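PDB 6OV6: C24 protein from Bizionia argentinensis JUB59, which is of unknown function but probably forms the receptor-binding tip of a long tail fibre of a temperate bacteriophage and binds manganese. Local coordinates for residues 57-65 / 95-103. Residues are numbered along the deposited sequence; the frame is centred on the assembly and turned at random.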
loop_
_atom_site.group_PDB
_atom_site.type_symbol
_atom_site.label_atom_id
_atom_site.label_comp_id
_atom_site.label_asym_id
_atom_site.label_seq_id
_atom_site.Cartn_x
_atom_site.Cartn_y
_atom_site.Cartn_z
ATOM N N VAL A 57 9.576 -44.858 0.754
ATOM C CA VAL A 57 8.336 -44.255 1.253
ATOM C C VAL A 57 8.196 -44.470 2.762
ATOM O O VAL A 57 8.900 -45.293 3.348
ATOM C CB VAL A 57 7.075 -44.734 0.465
ATOM C CG1 VAL A 57 7.130 -44.282 -0.998
ATOM C CG2 VAL A 57 6.850 -46.261 0.594
ATOM N N TYR A 58 7.271 -43.747 3.370
ATOM C CA TYR A 58 6.995 -43.878 4.804
ATOM C C TYR A 58 5.498 -44.062 4.979
ATOM O O TYR A 58 4.728 -43.209 4.537
ATOM C CB TYR A 58 7.457 -42.628 5.556
ATOM C CG TYR A 58 7.140 -42.681 7.034
ATOM C CD1 TYR A 58 7.813 -43.558 7.881
ATOM C CD2 TYR A 58 6.182 -41.836 7.593
ATOM C CE1 TYR A 58 7.530 -43.603 9.248
ATOM C CE2 TYR A 58 5.909 -41.858 8.959
ATOM C CZ TYR A 58 6.589 -42.740 9.784
ATOM O OH TYR A 58 6.349 -42.759 11.139
ATOM N N ILE A 59 5.073 -45.195 5.565
ATOM C CA ILE A 59 3.640 -45.479 5.788
ATOM C C ILE A 59 3.502 -46.069 7.152
ATOM O O ILE A 59 4.215 -47.025 7.483
ATOM C CB ILE A 59 2.998 -46.503 4.777
ATOM C CG1 ILE A 59 3.531 -46.350 3.364
ATOM C CG2 ILE A 59 1.446 -46.492 4.855
ATOM C CD1 ILE A 59 3.335 -47.559 2.479
ATOM N N ASN A 60 2.543 -45.543 7.924
ATOM C CA ASN A 60 2.170 -46.049 9.245
ATOM C C ASN A 60 3.348 -46.514 10.118
ATOM O O ASN A 60 3.417 -47.689 10.513
ATOM C CB ASN A 60 1.120 -47.157 9.080
ATOM C CG ASN A 60 -0.148 -46.724 8.390
ATOM O OD1 ASN A 60 -0.526 -45.545 8.374
ATOM N ND2 ASN A 60 -0.804 -47.673 7.773
ATOM N N GLY A 61 4.271 -45.588 10.365
ATOM C CA GLY A 61 5.409 -45.819 11.234
ATOM C C GLY A 61 6.560 -46.609 10.658
ATOM O O GLY A 61 7.510 -46.873 11.383
ATOM N N GLU A 62 6.502 -46.998 9.359
ATOM C CA GLU A 62 7.612 -47.764 8.767
ATOM C C GLU A 62 8.174 -47.096 7.537
ATOM O O GLU A 62 7.407 -46.673 6.659
ATOM C CB GLU A 62 7.172 -49.193 8.363
ATOM C CG GLU A 62 6.590 -50.035 9.478
ATOM C CD GLU A 62 6.325 -51.453 9.016
ATOM O OE1 GLU A 62 5.149 -51.770 8.726
ATOM O OE2 GLU A 62 7.311 -52.188 8.785
ATOM N N VAL A 63 9.504 -47.124 7.420
ATOM C CA VAL A 63 10.224 -46.637 6.254
ATOM C C VAL A 63 10.398 -47.865 5.341
ATOM O O VAL A 63 10.927 -48.894 5.798
ATOM C CB VAL A 63 11.591 -45.998 6.630
ATOM C CG1 VAL A 63 12.383 -45.593 5.389
ATOM C CG2 VAL A 63 11.433 -44.818 7.584
ATOM N N PHE A 64 9.963 -47.762 4.075
ATOM C CA PHE A 64 10.057 -48.864 3.114
ATOM C C PHE A 64 10.755 -48.509 1.847
ATOM O O PHE A 64 10.529 -47.429 1.300
ATOM C CB PHE A 64 8.652 -49.349 2.672
ATOM C CG PHE A 64 7.796 -50.042 3.696
ATOM C CD1 PHE A 64 8.073 -51.348 4.090
ATOM C CD2 PHE A 64 6.708 -49.393 4.271
ATOM C CE1 PHE A 64 7.277 -51.991 5.032
ATOM C CE2 PHE A 64 5.915 -50.039 5.215
ATOM C CZ PHE A 64 6.192 -51.345 5.565
ATOM N N LYS A 65 11.461 -49.505 1.267
ATOM C CA LYS A 65 11.967 -49.419 -0.097
ATOM C C LYS A 65 10.687 -49.496 -0.970
ATOM O O LYS A 65 9.751 -50.241 -0.638
ATOM C CB LYS A 65 12.870 -50.620 -0.444
ATOM C CG LYS A 65 14.258 -50.552 0.187
ATOM C CD LYS A 65 14.952 -51.917 0.218
ATOM C CE LYS A 65 16.157 -51.920 1.136
ATOM N NZ LYS A 65 16.750 -53.277 1.258
ATOM N N HIS A 95 12.615 -67.096 3.397
ATOM C CA HIS A 95 12.802 -65.859 4.154
ATOM C C HIS A 95 12.136 -64.740 3.362
ATOM O O HIS A 95 12.291 -64.668 2.144
ATOM C CB HIS A 95 14.293 -65.580 4.382
ATOM C CG HIS A 95 14.981 -66.693 5.120
ATOM N ND1 HIS A 95 14.808 -66.871 6.488
ATOM C CD2 HIS A 95 15.791 -67.672 4.648
ATOM C CE1 HIS A 95 15.530 -67.935 6.805
ATOM N NE2 HIS A 95 16.133 -68.458 5.730
ATOM N N PHE A 96 11.359 -63.902 4.043
ATOM C CA PHE A 96 10.621 -62.832 3.372
ATOM C C PHE A 96 11.204 -61.447 3.593
ATOM O O PHE A 96 11.826 -61.183 4.624
ATOM C CB PHE A 96 9.150 -62.844 3.819
ATOM C CG PHE A 96 8.378 -64.100 3.505
ATOM C CD1 PHE A 96 7.930 -64.355 2.212
ATOM C CD2 PHE A 96 8.098 -65.031 4.502
ATOM C CE1 PHE A 96 7.243 -65.538 1.910
ATOM C CE2 PHE A 96 7.381 -66.197 4.208
ATOM C CZ PHE A 96 6.953 -66.439 2.913
ATOM N N GLU A 97 10.944 -60.555 2.636
ATOM C CA GLU A 97 11.313 -59.134 2.681
ATOM C C GLU A 97 10.038 -58.323 2.450
ATOM O O GLU A 97 9.138 -58.786 1.740
ATOM C CB GLU A 97 12.394 -58.796 1.630
ATOM C CG GLU A 97 12.023 -59.164 0.203
ATOM C CD GLU A 97 13.099 -58.890 -0.827
ATOM O OE1 GLU A 97 14.056 -59.693 -0.922
ATOM O OE2 GLU A 97 12.948 -57.907 -1.586
ATOM N N ARG A 98 9.940 -57.158 3.092
ATOM C CA ARG A 98 8.788 -56.278 2.984
ATOM C C ARG A 98 9.167 -55.005 2.265
ATOM O O ARG A 98 10.219 -54.441 2.521
ATOM C CB ARG A 98 8.173 -56.002 4.368
ATOM C CG ARG A 98 7.393 -57.214 4.878
ATOM C CD ARG A 98 7.087 -57.172 6.357
ATOM N NE ARG A 98 6.045 -56.191 6.655
ATOM C CZ ARG A 98 6.269 -55.038 7.270
ATOM N NH1 ARG A 98 7.490 -54.728 7.685
ATOM N NH2 ARG A 98 5.270 -54.202 7.504
ATOM N N TYR A 99 8.329 -54.580 1.335
ATOM C CA TYR A 99 8.567 -53.386 0.525
ATOM C C TYR A 99 7.234 -52.927 0.009
ATOM O O TYR A 99 6.223 -53.608 0.193
ATOM C CB TYR A 99 9.550 -53.684 -0.667
ATOM C CG TYR A 99 9.066 -54.786 -1.589
ATOM C CD1 TYR A 99 8.386 -54.487 -2.768
ATOM C CD2 TYR A 99 9.233 -56.130 -1.253
ATOM C CE1 TYR A 99 7.895 -55.496 -3.596
ATOM C CE2 TYR A 99 8.731 -57.147 -2.066
ATOM C CZ TYR A 99 8.078 -56.827 -3.245
ATOM O OH TYR A 99 7.583 -57.824 -4.046
ATOM N N VAL A 100 7.214 -51.759 -0.608
ATOM C CA VAL A 100 5.995 -51.202 -1.186
ATOM C C VAL A 100 6.158 -51.195 -2.696
ATOM O O VAL A 100 7.252 -50.923 -3.192
ATOM C CB VAL A 100 5.706 -49.797 -0.594
ATOM C CG1 VAL A 100 4.539 -49.089 -1.290
ATOM C CG2 VAL A 100 5.424 -49.919 0.898
ATOM N N THR A 101 5.064 -51.504 -3.414
ATOM C CA THR A 101 5.009 -51.477 -4.875
ATOM C C THR A 101 3.611 -51.160 -5.396
ATOM O O THR A 101 2.651 -51.160 -4.619
ATOM C CB THR A 101 5.678 -52.723 -5.516
ATOM O OG1 THR A 101 5.957 -52.409 -6.880
ATOM C CG2 THR A 101 4.825 -53.975 -5.436
ATOM N N PHE A 102 3.480 -50.930 -6.717
ATOM C CA PHE A 102 2.164 -50.747 -7.310
ATOM C C PHE A 102 1.463 -52.091 -7.242
ATOM O O PHE A 102 2.049 -53.134 -7.581
ATOM C CB PHE A 102 2.260 -50.258 -8.760
ATOM C CG PHE A 102 2.798 -48.852 -8.878
ATOM C CD1 PHE A 102 2.065 -47.767 -8.406
ATOM C CD2 PHE A 102 4.033 -48.614 -9.463
ATOM C CE1 PHE A 102 2.560 -46.460 -8.522
ATOM C CE2 PHE A 102 4.518 -47.313 -9.595
ATOM C CZ PHE A 102 3.776 -46.242 -9.125
ATOM N N ALA A 103 0.250 -52.071 -6.708
ATOM C CA ALA A 103 -0.563 -53.253 -6.488
ATOM C C ALA A 103 -1.996 -52.863 -6.236
ATOM O O ALA A 103 -2.325 -51.683 -6.307
ATOM C CB ALA A 103 0.001 -54.095 -5.338
HETATM O O HOH W 1 11.502 -52.104 2.606
#
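Charge pairing joins E62 to R98 end-on: NH2 of R98 donates to OE1 of E62 at 2.7 Å and NH1 of R98 to OE2 of E62 at 2.8 Å, each oxygen using its syn lone pair. Carboxylate and guanidinium lie nearly coplanar, 9° apart. The arginine chain bends at chi3, swinging its head over to the glutamate. CE1 of F64 lies over one guanidinium face of R98, offset toward the rim, while NH2 of R98 meets the ring edge 3.6 Å from CZ of F64; the two planes are 67° apart. Apolar contacts centre on V100, whose CG2 meets CD1 of I59 tip to tip at 3.5 Å and CD2 of F64 at 3.6 Å; CG2 of V57 adds a looser contact, and F66 also packs on V57 and V100. Between backbones, V100 N donates nearly straight to K65 O (3.0 Å), and a water bridges K65 N to R98 O. This is where strands 62-70 and 96-102 begin their parallel pairing, continued by V100 with V67; the short segments diverge at 71°. The backbones thus meet at K65 and V100, and side chains carry the contact toward the turn at 59-62: a two-bonded ion pair, its guanidinium held in the carboxylate plane, borders a buried apolar cluster.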